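Local coordinates for protein oxygen-independent coproporphyrinogen III oxidase (Escherichia coli, PDB 1OLT) that catalyses the anaerobic, radical SAM-dependent oxidative decarboxylation of two propionate groups of coproporphyrinogen III, giving protoporphyrinogen IX in heme biosynthesis, at residues 106-111 with 140-145; 151-156 with 191-196; 165-170 with 201-206. One frame throughout, in Å; residues are numbered along the deposited sequence. Where two conformers were deposited one is given.

How the contacts relate
All three contacts belong to consecutive beta-alpha units of the radical SAM core. Contact 1 and contact 3 have centres 11 Å apart and share a sheet, since strands 140-146 and 166-172 are neighbours; in the conformers given, the salt bridge from Glu141 OE1 to Arg166 NH1, 2.9 Å long, joins them. Contact 2 lies in the helical layer, its centre 11 Å from that of contact 3, and Leu194 CD2 reaches Met169 CE at 3.5 Å. Contacts 1 and 2 do not touch, their nearest atoms being about 7 Å apart. Contacts 1 and 3 both touch the SAM of chain C, whereas the Leu194 side chain of contact 2 stays about 9 Å from a bound SAM.

Contact 1: residues 106-111 with 140-145; sequences SQLHWG and AEISIE. With SAM (S-adenosylmethionine), chain D; SAM (S-adenosylmethionine), chain C.
His109 and Glu145 mark the ligand-facing end of two neighbouring parallel strands in the radical SAM barrel, 106-111 and 140-145. Their axes approach to 4.5 Å at an angle of 5°, and the ladder of backbone bonds is regular: Leu108 N, for example, donates to Glu141 O at 2.9 Å, while the last rung, Glu145 N to Trp110 O, is weak. The imidazole of His109 is held at its edge through both nitrogens. With CG anti to the backbone N (chi1 -179°), ND1 comes to 2.6 Å from Ser143 OG, a hydrogen bond in which either could donate. At the other nitrogen, NE2 donates almost straight to Glu145 OE2 over 2.9 Å, close to the ring plane but on the anti side of the carboxylate, whose plane is turned 53° from the ring.

This is the barrel's inward face, where the site of S-adenosylmethionine lies. Glu145 OE2 also accepts a hydrogen bond from O3' of the SAM of chain D at 2.6 Å, so histidine and ribose grip the same oxygen. Gly111 suits this spot, because a CB there would collide with that O3'. Further along the same face, in the conformers described, a water bonds to Ser143 OG at 2.7 Å and to Glu141 OE2 at 2.8 Å; the other carboxylate oxygen of Glu141 forms a salt bridge with Arg166. On the opposite face of the sheet Ile144 CD1 meets Trp110 CE3 at 3.8 Å, Leu108 packs against Ile142, and helix 120-133 covers the indole.

Contact 2: residues 151-156 with 191-196; sequences IELDVL and IFALLN
Leu153 and Leu194 bring their CA atoms to 6.0 Å, the nearest backbone approach between segment 151-156, which turns into helix 154-161, and segment 191-196 within helix 188-200. Leu194 is the residue the others converge on. Its CG stands anti to the backbone N (chi1 -164°), which carries the branched end across to the opposite segment. There CD1 touches two leucines: Leu153 CD2 at 3.7 Å and Leu156 CD1 at 3.6 Å. Leu153 and Leu194 run alongside each other with their ends pointing opposite ways, and the end of Leu153 runs on to the helix backbone, CD2 lying 3.6 Å from Leu194 CA and 4.3 Å from Ala193 CB. Leu156 instead crosses Leu194 at about a right angle, and its CD1 also reaches the main-chain Leu194 O at 3.3 Å. The other methyl, Leu194 CD2, completes the cluster with Ile151 CG2 at 4.4 Å.

Both helices belong to the outer layer of the barrel and pack on strand 166-172, Leu156 doing so against Leu167. Helix 154-161 precedes that strand, and helix 188-200 follows it after the short helix 176-182, as in successive beta-alpha units. Every side-chain pair across the contact is apolar and no polar bond links the segments, so the adhesion of the turn and first helical residues of 151-156 to helix 188-200 rests on methyl contact and probably on the exclusion of water, with little to fix direction beyond shape.

Contact 3: residues 165-170 with 201-206; sequences NRLSMG and IGFTST. With SAM (S-adenosylmethionine), chain C.
Leu167 and Phe203 are brought together by their first torsions. Leu167 has CG between its backbone N and carbonyl carbon (chi1 81°), while Phe203 has CG anti to the carbonyl carbon (chi1 -79°), which sets one face of the ring against Leu167 CD2. In the Leu167 conformer described, one of two modelled, CD2 stands over the middle of the ring, 4.1 Å from the Phe203 centroid and 4° off the normal, a CH-pi contact. Phe203 CD1 also lies 3.6 Å from Asn165 C, with Arg166 N near the ring plane at the edge. With an alanine here in place of Phe203, the methyl of Leu167 would probably lose the ring it rests on and a gap would open between the start of the strand and the loop.

Farther on, Thr206 runs alongside Leu167, with CG2 3.7 Å from Leu167 CD1, and Thr206 CA makes a CA-H...O contact of 3.3 Å with Leu167 O. Direct polar bonding is sparse: Thr204 N to Asn165 O, at 3.5 Å, is weak. Water fills in. One molecule accepts from Leu167 N at 2.9 Å and donates to Thr204 O at 2.8 Å while also bonding to Thr206 OG1; another links Asn165 O, Gly202 O and Thr204 OG1.

Gly202, with positive phi, is the C-prime residue of a Schellman motif in which Phe203 N bonds to Ala198 O, ending helix 188-200. At its far end the strand brings Gly170 CA to 3.3 Å from OXT of the SAM of chain C. Strand 166-172 and the parallel strand 207-212, connected through helices 176-182 and 188-200 and this loop, form a beta-alpha-beta crossover of a TIM-barrel-like radical SAM core.

Contact 1: residues 106-111 with 140-145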
loop_
_atom_site.group_PDB
_atom_site.type_symbol
_atom_site.label_atom_id
_atom_site.label_comp_id
_atom_site.label_asym_id
_atom_site.label_seq_id
_atom_site.Cartn_x
_atom_site.Cartn_y
_atom_site.Cartn_z
ATOM N N SER A 106 -7.035 10.611 -12.341
ATOM C CA SER A 106 -5.781 11.226 -11.970
ATOM C C SER A 106 -4.720 10.198 -11.595
ATOM O O SER A 106 -3.523 10.522 -11.476
ATOM C CB SER A 106 -6.016 12.191 -10.780
ATOM O OG SER A 106 -6.508 11.462 -9.652
ATOM N N GLN A 107 -5.143 8.952 -11.458
ATOM C CA GLN A 107 -4.278 7.900 -10.897
ATOM C C GLN A 107 -4.670 6.481 -11.350
ATOM O O GLN A 107 -5.853 6.151 -11.295
ATOM C CB GLN A 107 -4.425 7.982 -9.409
ATOM C CG GLN A 107 -3.358 7.349 -8.616
ATOM C CD GLN A 107 -3.467 7.742 -7.079
ATOM O OE1 GLN A 107 -2.733 8.618 -6.597
ATOM N NE2 GLN A 107 -4.392 7.078 -6.351
ATOM N N LEU A 108 -3.689 5.661 -11.753
ATOM C CA LEU A 108 -3.909 4.247 -12.029
ATOM C C LEU A 108 -2.716 3.501 -11.472
ATOM O O LEU A 108 -1.574 3.887 -11.724
ATOM C CB LEU A 108 -3.982 3.996 -13.542
ATOM C CG LEU A 108 -3.875 2.554 -14.038
ATOM C CD1 LEU A 108 -5.035 1.767 -13.554
ATOM C CD2 LEU A 108 -3.770 2.548 -15.532
ATOM N N HIS A 109 -2.990 2.398 -10.776
ATOM C CA HIS A 109 -1.978 1.511 -10.323
ATOM C C HIS A 109 -2.397 0.052 -10.542
ATOM O O HIS A 109 -3.562 -0.316 -10.333
ATOM C CB HIS A 109 -1.738 1.698 -8.869
ATOM C CG HIS A 109 -0.665 0.817 -8.320
ATOM N ND1 HIS A 109 0.616 1.231 -8.186
ATOM C CD2 HIS A 109 -0.682 -0.465 -7.909
ATOM C CE1 HIS A 109 1.350 0.263 -7.651
ATOM N NE2 HIS A 109 0.582 -0.770 -7.452
ATOM N N TRP A 110 -1.433 -0.738 -10.967
ATOM C CA TRP A 110 -1.594 -2.158 -11.055
ATOM C C TRP A 110 -0.745 -2.775 -9.929
ATOM O O TRP A 110 0.450 -2.570 -9.863
ATOM C CB TRP A 110 -1.106 -2.707 -12.392
ATOM C CG TRP A 110 -1.909 -2.258 -13.631
ATOM C CD1 TRP A 110 -2.987 -1.413 -13.671
ATOM C CD2 TRP A 110 -1.643 -2.617 -14.993
ATOM N NE1 TRP A 110 -3.389 -1.201 -14.959
ATOM C CE2 TRP A 110 -2.594 -1.937 -15.805
ATOM C CE3 TRP A 110 -0.714 -3.439 -15.620
ATOM C CZ2 TRP A 110 -2.612 -2.049 -17.193
ATOM C CZ3 TRP A 110 -0.742 -3.540 -17.033
ATOM C CH2 TRP A 110 -1.675 -2.875 -17.779
ATOM N N GLY A 111 -1.398 -3.612 -9.143
ATOM C CA GLY A 111 -0.799 -4.312 -8.049
ATOM C C GLY A 111 -1.064 -5.808 -8.185
ATOM O O GLY A 111 -1.682 -6.280 -9.152
ATOM N N ALA A 140 -1.853 12.073 -15.496
ATOM C CA ALA A 140 -2.120 11.022 -14.530
ATOM C C ALA A 140 -0.860 10.311 -14.072
ATOM O O ALA A 140 0.073 10.113 -14.808
ATOM C CB ALA A 140 -3.174 9.991 -15.120
ATOM N N GLU A 141 -0.948 9.719 -12.880
ATOM C CA GLU A 141 0.171 9.025 -12.213
ATOM C C GLU A 141 -0.202 7.618 -12.536
ATOM O O GLU A 141 -1.262 7.167 -12.165
ATOM C CB GLU A 141 0.153 9.311 -10.711
ATOM C CG GLU A 141 1.132 8.522 -9.884
ATOM C CD GLU A 141 0.848 8.628 -8.375
ATOM O OE1 GLU A 141 1.005 9.715 -7.807
ATOM O OE2 GLU A 141 0.467 7.617 -7.763
ATOM N N ILE A 142 0.640 6.949 -13.284
ATOM C CA ILE A 142 0.352 5.578 -13.799
ATOM C C ILE A 142 1.502 4.635 -13.361
ATOM O O ILE A 142 2.652 4.768 -13.821
ATOM C CB ILE A 142 0.199 5.633 -15.341
ATOM C CG1 ILE A 142 -0.980 6.543 -15.716
ATOM C CG2 ILE A 142 -0.046 4.258 -15.929
ATOM C CD1 ILE A 142 -1.099 6.777 -17.151
ATOM N N SER A 143 1.208 3.765 -12.409
ATOM C CA SER A 143 2.217 2.986 -11.715
ATOM C C SER A 143 1.945 1.487 -11.767
ATOM O O SER A 143 0.815 1.031 -11.960
ATOM C CB SER A 143 2.345 3.391 -10.238
ATOM O OG SER A 143 1.135 3.362 -9.548
ATOM N N ILE A 144 3.006 0.738 -11.578
ATOM C CA ILE A 144 2.925 -0.707 -11.665
ATOM C C ILE A 144 4.023 -1.292 -10.770
ATOM O O ILE A 144 5.095 -0.689 -10.590
ATOM C CB ILE A 144 3.136 -1.153 -13.133
ATOM C CG1 ILE A 144 2.972 -2.667 -13.334
ATOM C CG2 ILE A 144 4.511 -0.732 -13.646
ATOM C CD1 ILE A 144 2.965 -3.110 -14.764
ATOM N N GLU A 145 3.742 -2.477 -10.245
ATOM C CA GLU A 145 4.711 -3.280 -9.515
ATOM C C GLU A 145 5.341 -4.342 -10.368
ATOM O O GLU A 145 4.688 -4.944 -11.220
ATOM C CB GLU A 145 4.033 -3.895 -8.303
ATOM C CG GLU A 145 3.272 -2.845 -7.478
ATOM C CD GLU A 145 2.761 -3.324 -6.165
ATOM O OE1 GLU A 145 3.581 -3.960 -5.421
ATOM O OE2 GLU A 145 1.546 -3.046 -5.866
HETATM N N SAM D . -0.062 -5.755 1.847
HETATM C CA SAM D . 1.389 -5.937 2.039
HETATM C C SAM D . 1.728 -6.342 3.489
HETATM O O SAM D . 2.335 -7.389 3.788
HETATM O OXT SAM D . 1.403 -5.657 4.482
HETATM C CB SAM D . 2.152 -4.656 1.610
HETATM C CG SAM D . 2.109 -4.317 0.086
HETATM S SD SAM D . 1.051 -2.896 -0.352
HETATM C CE SAM D . 2.273 -1.541 -0.477
HETATM C "C5'" SAM D . 0.536 -3.000 -2.108
HETATM C "C4'" SAM D . -0.324 -4.225 -2.372
HETATM O "O4'" SAM D . -1.539 -4.024 -1.666
HETATM C "C3'" SAM D . -0.737 -4.412 -3.836
HETATM O "O3'" SAM D . 0.317 -4.955 -4.612
HETATM C "C2'" SAM D . -1.964 -5.260 -3.644
HETATM O "O2'" SAM D . -1.594 -6.569 -3.305
HETATM C "C1'" SAM D . -2.623 -4.595 -2.422
HETATM N N9 SAM D . -3.536 -3.528 -2.790
HETATM C C8 SAM D . -3.233 -2.240 -3.059
HETATM N N7 SAM D . -4.407 -1.571 -3.390
HETATM C C5 SAM D . -5.400 -2.419 -3.325
HETATM C C6 SAM D . -6.740 -2.292 -3.561
HETATM N N6 SAM D . -7.321 -1.149 -3.885
HETATM N N1 SAM D . -7.493 -3.402 -3.422
HETATM C C2 SAM D . -6.958 -4.583 -3.072
HETATM N N3 SAM D . -5.643 -4.731 -2.863
HETATM C C4 SAM D . -4.878 -3.655 -2.980
HETATM N N SAM C . 5.004 -9.442 -7.204
HETATM C CA SAM C . 6.067 -8.447 -7.238
HETATM C C SAM C . 7.336 -8.856 -6.480
HETATM O O SAM C . 7.262 -9.782 -5.600
HETATM O OXT SAM C . 8.349 -8.294 -6.843
HETATM C CB SAM C . 5.486 -7.179 -6.584
HETATM C CG SAM C . 5.538 -6.961 -5.096
HETATM S SD SAM C . 4.465 -7.981 -4.118
HETATM C CE SAM C . 2.829 -7.745 -4.824
HETATM C "C5'" SAM C . 4.094 -6.837 -2.679
HETATM C "C4'" SAM C . 5.091 -6.772 -1.469
HETATM O "O4'" SAM C . 4.561 -7.287 -0.254
HETATM C "C3'" SAM C . 6.335 -7.606 -1.663
HETATM O "O3'" SAM C . 7.267 -7.048 -2.597
HETATM C "C2'" SAM C . 6.858 -7.800 -0.234
HETATM O "O2'" SAM C . 7.830 -6.808 0.093
HETATM C "C1'" SAM C . 5.633 -7.577 0.618
HETATM N N9 SAM C . 5.249 -8.730 1.407
HETATM C C8 SAM C . 4.628 -9.845 0.906
HETATM N N7 SAM C . 4.393 -10.694 1.902
HETATM C C5 SAM C . 4.846 -10.110 3.057
HETATM C C6 SAM C . 4.858 -10.527 4.399
HETATM N N6 SAM C . 4.351 -11.691 4.803
HETATM N N1 SAM C . 5.403 -9.684 5.327
HETATM C C2 SAM C . 5.938 -8.452 4.934
HETATM N N3 SAM C . 5.921 -8.041 3.644
HETATM C C4 SAM C . 5.389 -8.874 2.726
HETATM O O HOH W 1 -0.252 5.621 -9.543
#

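Contact 2: residues 151-156 with 191-196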
loop_
_atom_site.group_PDB
_atom_site.type_symbol
_atom_site.label_atom_id
_atom_site.label_comp_id
_atom_site.label_asym_id
_atom_site.label_seq_id
_atom_site.Cartn_x
_atom_site.Cartn_y
_atom_site.Cartn_z
ATOM N N ILE A 151 11.856 -11.528 -16.758
ATOM C CA ILE A 151 11.395 -10.338 -17.450
ATOM C C ILE A 151 12.582 -9.804 -18.244
ATOM O O ILE A 151 13.681 -9.887 -17.796
ATOM C CB ILE A 151 10.806 -9.279 -16.440
ATOM C CG1 ILE A 151 10.071 -8.170 -17.142
ATOM C CG2 ILE A 151 11.844 -8.663 -15.511
ATOM C CD1 ILE A 151 9.467 -7.179 -16.175
ATOM N N GLU A 152 12.318 -9.229 -19.407
ATOM C CA GLU A 152 13.376 -8.632 -20.219
ATOM C C GLU A 152 13.371 -7.112 -19.959
ATOM O O GLU A 152 12.326 -6.517 -19.658
ATOM C CB GLU A 152 13.139 -8.936 -21.703
ATOM C CG GLU A 152 13.401 -10.388 -22.079
ATOM C CD GLU A 152 14.651 -10.923 -21.436
ATOM O OE1 GLU A 152 15.736 -10.400 -21.753
ATOM O OE2 GLU A 152 14.542 -11.839 -20.570
ATOM N N LEU A 153 14.530 -6.497 -20.047
ATOM C CA LEU A 153 14.638 -5.049 -19.862
ATOM C C LEU A 153 13.695 -4.253 -20.784
ATOM O O LEU A 153 13.171 -3.230 -20.371
ATOM C CB LEU A 153 16.065 -4.572 -20.146
ATOM C CG LEU A 153 17.163 -4.905 -19.135
ATOM C CD1 LEU A 153 18.527 -4.343 -19.685
ATOM C CD2 LEU A 153 16.924 -4.341 -17.855
ATOM N N ASP A 154 13.455 -4.719 -22.024
ATOM C CA ASP A 154 12.590 -3.962 -22.930
ATOM C C ASP A 154 11.147 -3.925 -22.552
ATOM O O ASP A 154 10.405 -3.179 -23.125
ATOM C CB ASP A 154 12.816 -4.322 -24.399
ATOM C CG ASP A 154 12.205 -5.641 -24.779
ATOM O OD1 ASP A 154 11.488 -6.309 -23.988
ATOM O OD2 ASP A 154 12.398 -6.099 -25.902
ATOM N N VAL A 155 10.709 -4.718 -21.575
ATOM C CA VAL A 155 9.365 -4.565 -21.020
ATOM C C VAL A 155 9.200 -3.163 -20.375
ATOM O O VAL A 155 8.107 -2.581 -20.399
ATOM C CB VAL A 155 8.977 -5.721 -20.034
ATOM C CG1 VAL A 155 7.655 -5.466 -19.294
ATOM C CG2 VAL A 155 8.941 -7.081 -20.746
ATOM N N LEU A 156 10.273 -2.621 -19.783
ATOM C CA LEU A 156 10.222 -1.266 -19.232
ATOM C C LEU A 156 9.994 -0.224 -20.317
ATOM O O LEU A 156 9.190 0.689 -20.119
ATOM C CB LEU A 156 11.490 -0.939 -18.441
ATOM C CG LEU A 156 11.758 -1.859 -17.238
ATOM C CD1 LEU A 156 13.006 -1.356 -16.533
ATOM C CD2 LEU A 156 10.612 -2.072 -16.302
ATOM N N ILE A 191 18.950 -7.044 -11.244
ATOM C CA ILE A 191 18.219 -6.027 -10.496
ATOM C C ILE A 191 18.783 -4.641 -10.727
ATOM O O ILE A 191 18.013 -3.681 -10.961
ATOM C CB ILE A 191 18.094 -6.386 -9.030
ATOM C CG1 ILE A 191 17.151 -7.576 -8.882
ATOM C CG2 ILE A 191 17.549 -5.231 -8.214
ATOM C CD1 ILE A 191 17.220 -8.237 -7.485
ATOM N N PHE A 192 20.099 -4.508 -10.645
ATOM C CA PHE A 192 20.766 -3.225 -10.915
ATOM C C PHE A 192 20.520 -2.780 -12.360
ATOM O O PHE A 192 20.225 -1.601 -12.612
ATOM C CB PHE A 192 22.268 -3.332 -10.686
ATOM C CG PHE A 192 22.660 -3.050 -9.270
ATOM C CD1 PHE A 192 22.356 -3.972 -8.270
ATOM C CD2 PHE A 192 23.339 -1.882 -8.936
ATOM C CE1 PHE A 192 22.670 -3.740 -6.938
ATOM C CE2 PHE A 192 23.663 -1.629 -7.611
ATOM C CZ PHE A 192 23.307 -2.550 -6.589
ATOM N N ALA A 193 20.624 -3.718 -13.315
ATOM C CA ALA A 193 20.374 -3.350 -14.706
ATOM C C ALA A 193 18.947 -2.829 -14.918
ATOM O O ALA A 193 18.708 -1.859 -15.615
ATOM C CB ALA A 193 20.637 -4.554 -15.654
ATOM N N LEU A 194 18.003 -3.495 -14.315
ATOM C CA LEU A 194 16.626 -3.168 -14.494
ATOM C C LEU A 194 16.313 -1.799 -13.916
ATOM O O LEU A 194 15.694 -0.969 -14.582
ATOM C CB LEU A 194 15.771 -4.223 -13.812
ATOM C CG LEU A 194 14.296 -4.321 -14.142
ATOM C CD1 LEU A 194 14.049 -4.658 -15.578
ATOM C CD2 LEU A 194 13.648 -5.398 -13.223
ATOM N N LEU A 195 16.756 -1.542 -12.685
ATOM C CA LEU A 195 16.453 -0.241 -12.055
ATOM C C LEU A 195 17.178 0.902 -12.727
ATOM O O LEU A 195 16.592 1.976 -12.949
ATOM C CB LEU A 195 16.696 -0.308 -10.536
ATOM C CG LEU A 195 16.271 0.920 -9.743
ATOM C CD1 LEU A 195 15.782 0.478 -8.324
ATOM C CD2 LEU A 195 17.447 1.981 -9.602
ATOM N N ASN A 196 18.424 0.704 -13.091
ATOM C CA ASN A 196 19.136 1.733 -13.811
ATOM C C ASN A 196 18.568 2.014 -15.249
ATOM O O ASN A 196 18.544 3.138 -15.694
ATOM C CB ASN A 196 20.634 1.436 -13.774
ATOM C CG ASN A 196 21.247 1.734 -12.362
ATOM O OD1 ASN A 196 21.768 0.841 -11.688
ATOM N ND2 ASN A 196 21.121 3.007 -11.913
#

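Contact 3: residues 165-170 with 201-206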
loop_
_atom_site.group_PDB
_atom_site.type_symbol
_atom_site.label_atom_id
_atom_site.label_comp_id
_atom_site.label_asym_id
_atom_site.label_seq_id
_atom_site.Cartn_x
_atom_site.Cartn_y
_atom_site.Cartn_z
ATOM N N ASN A 165 4.563 5.777 -15.641
ATOM C CA ASN A 165 5.599 6.742 -15.188
ATOM C C ASN A 165 6.185 6.501 -13.783
ATOM O O ASN A 165 7.100 7.259 -13.337
ATOM C CB ASN A 165 5.119 8.193 -15.356
ATOM C CG ASN A 165 3.710 8.446 -14.803
ATOM O OD1 ASN A 165 3.290 7.889 -13.795
ATOM N ND2 ASN A 165 3.001 9.331 -15.460
ATOM N N ARG A 166 5.622 5.514 -13.088
ATOM C CA ARG A 166 6.123 5.101 -11.827
ATOM C C ARG A 166 6.144 3.601 -11.694
ATOM O O ARG A 166 5.266 2.921 -12.119
ATOM C CB ARG A 166 5.274 5.607 -10.712
ATOM C CG ARG A 166 4.983 7.046 -10.836
ATOM C CD ARG A 166 4.730 7.678 -9.587
ATOM N NE ARG A 166 4.899 9.124 -9.691
ATOM C CZ ARG A 166 4.478 9.921 -8.768
ATOM N NH1 ARG A 166 3.912 9.388 -7.676
ATOM N NH2 ARG A 166 4.628 11.252 -8.915
ATOM N N LEU A 167 7.178 3.090 -11.042
ATOM C CA LEU A 167 7.256 1.662 -10.749
ATOM C C LEU A 167 7.773 1.363 -9.330
ATOM O O LEU A 167 8.527 2.157 -8.744
ATOM C CB LEU A 167 8.084 0.927 -11.813
ATOM C CG LEU A 167 9.607 0.841 -11.883
ATOM C CD1 LEU A 167 10.317 0.009 -10.811
ATOM C CD2 LEU A 167 9.951 0.277 -13.274
ATOM N N SER A 168 7.406 0.178 -8.857
ATOM C CA SER A 168 7.809 -0.400 -7.604
ATOM C C SER A 168 8.346 -1.794 -7.940
ATOM O O SER A 168 7.765 -2.521 -8.795
ATOM C CB SER A 168 6.629 -0.473 -6.669
ATOM O OG SER A 168 7.081 -1.017 -5.469
ATOM N N MET A 169 9.470 -2.165 -7.327
ATOM C CA MET A 169 10.114 -3.412 -7.611
ATOM C C MET A 169 10.389 -4.128 -6.312
ATOM O O MET A 169 10.994 -3.576 -5.400
ATOM C CB MET A 169 11.403 -3.135 -8.375
ATOM C CG MET A 169 12.308 -4.321 -8.649
ATOM S SD MET A 169 13.881 -3.849 -9.497
ATOM C CE MET A 169 13.167 -2.848 -10.824
ATOM N N GLY A 170 9.956 -5.376 -6.236
ATOM C CA GLY A 170 10.260 -6.201 -5.096
ATOM C C GLY A 170 11.707 -6.659 -5.115
ATOM O O GLY A 170 12.168 -7.182 -6.108
ATOM N N ILE A 201 15.299 5.616 -18.844
ATOM C CA ILE A 201 14.177 5.895 -19.760
ATOM C C ILE A 201 13.079 6.783 -19.126
ATOM O O ILE A 201 12.051 6.973 -19.717
ATOM C CB ILE A 201 13.578 4.612 -20.373
ATOM C CG1 ILE A 201 12.894 3.789 -19.344
ATOM C CG2 ILE A 201 14.691 3.805 -21.104
ATOM C CD1 ILE A 201 12.353 2.542 -19.968
ATOM N N GLY A 202 13.350 7.357 -17.960
ATOM C CA GLY A 202 12.488 8.416 -17.450
ATOM C C GLY A 202 11.506 8.003 -16.337
ATOM O O GLY A 202 10.708 8.830 -15.924
ATOM N N PHE A 203 11.551 6.778 -15.840
ATOM C CA PHE A 203 10.765 6.483 -14.627
ATOM C C PHE A 203 11.328 7.314 -13.439
ATOM O O PHE A 203 12.541 7.453 -13.323
ATOM C CB PHE A 203 10.808 5.038 -14.252
ATOM C CG PHE A 203 9.909 4.176 -15.059
ATOM C CD1 PHE A 203 8.588 4.002 -14.695
ATOM C CD2 PHE A 203 10.406 3.516 -16.192
ATOM C CE1 PHE A 203 7.729 3.184 -15.460
ATOM C CE2 PHE A 203 9.602 2.667 -16.952
ATOM C CZ PHE A 203 8.235 2.505 -16.624
ATOM N N THR A 204 10.433 7.899 -12.644
ATOM C CA THR A 204 10.799 8.652 -11.408
ATOM C C THR A 204 10.034 8.095 -10.249
ATOM O O THR A 204 9.097 7.384 -10.416
ATOM C CB THR A 204 10.459 10.150 -11.518
ATOM O OG1 THR A 204 9.097 10.293 -11.906
ATOM C CG2 THR A 204 11.199 10.819 -12.626
ATOM N N SER A 205 10.399 8.451 -9.031
ATOM C CA SER A 205 9.752 7.893 -7.827
ATOM C C SER A 205 9.791 6.397 -7.740
ATOM O O SER A 205 8.856 5.774 -7.224
ATOM C CB SER A 205 8.291 8.325 -7.720
ATOM O OG SER A 205 8.200 9.730 -7.716
ATOM N N THR A 206 10.862 5.791 -8.241
ATOM C CA THR A 206 11.003 4.332 -8.166
ATOM C C THR A 206 11.192 3.801 -6.744
ATOM O O THR A 206 12.110 4.225 -6.020
ATOM C CB THR A 206 12.177 3.902 -9.024
ATOM O OG1 THR A 206 11.854 4.180 -10.386
ATOM C CG2 THR A 206 12.354 2.453 -9.010
HETATM N N SAM C . 5.004 -9.442 -7.204
HETATM C CA SAM C . 6.067 -8.447 -7.238
HETATM C C SAM C . 7.336 -8.856 -6.480
HETATM O O SAM C . 7.262 -9.782 -5.600
HETATM O OXT SAM C . 8.349 -8.294 -6.843
HETATM C CB SAM C . 5.486 -7.179 -6.584
HETATM C CG SAM C . 5.538 -6.961 -5.096
HETATM S SD SAM C . 4.465 -7.981 -4.118
HETATM C CE SAM C . 2.829 -7.745 -4.824
HETATM C "C5'" SAM C . 4.094 -6.837 -2.679
HETATM C "C4'" SAM C . 5.091 -6.772 -1.469
HETATM O "O4'" SAM C . 4.561 -7.287 -0.254
HETATM C "C3'" SAM C . 6.335 -7.606 -1.663
HETATM O "O3'" SAM C . 7.267 -7.048 -2.597
HETATM C "C2'" SAM C . 6.858 -7.800 -0.234
HETATM O "O2'" SAM C . 7.830 -6.808 0.093
HETATM C "C1'" SAM C . 5.633 -7.577 0.618
HETATM N N9 SAM C . 5.249 -8.730 1.407
HETATM C C8 SAM C . 4.628 -9.845 0.906
HETATM N N7 SAM C . 4.393 -10.694 1.902
HETATM C C5 SAM C . 4.846 -10.110 3.057
HETATM C C6 SAM C . 4.858 -10.527 4.399
HETATM N N6 SAM C . 4.351 -11.691 4.803
HETATM N N1 SAM C . 5.403 -9.684 5.327
HETATM C C2 SAM C . 5.938 -8.452 4.934
HETATM N N3 SAM C . 5.921 -8.041 3.644
HETATM C C4 SAM C . 5.389 -8.874 2.726
HETATM O O HOH W 2 8.245 9.185 -14.438
HETATM O O HOH W 3 9.504 4.783 -11.245
#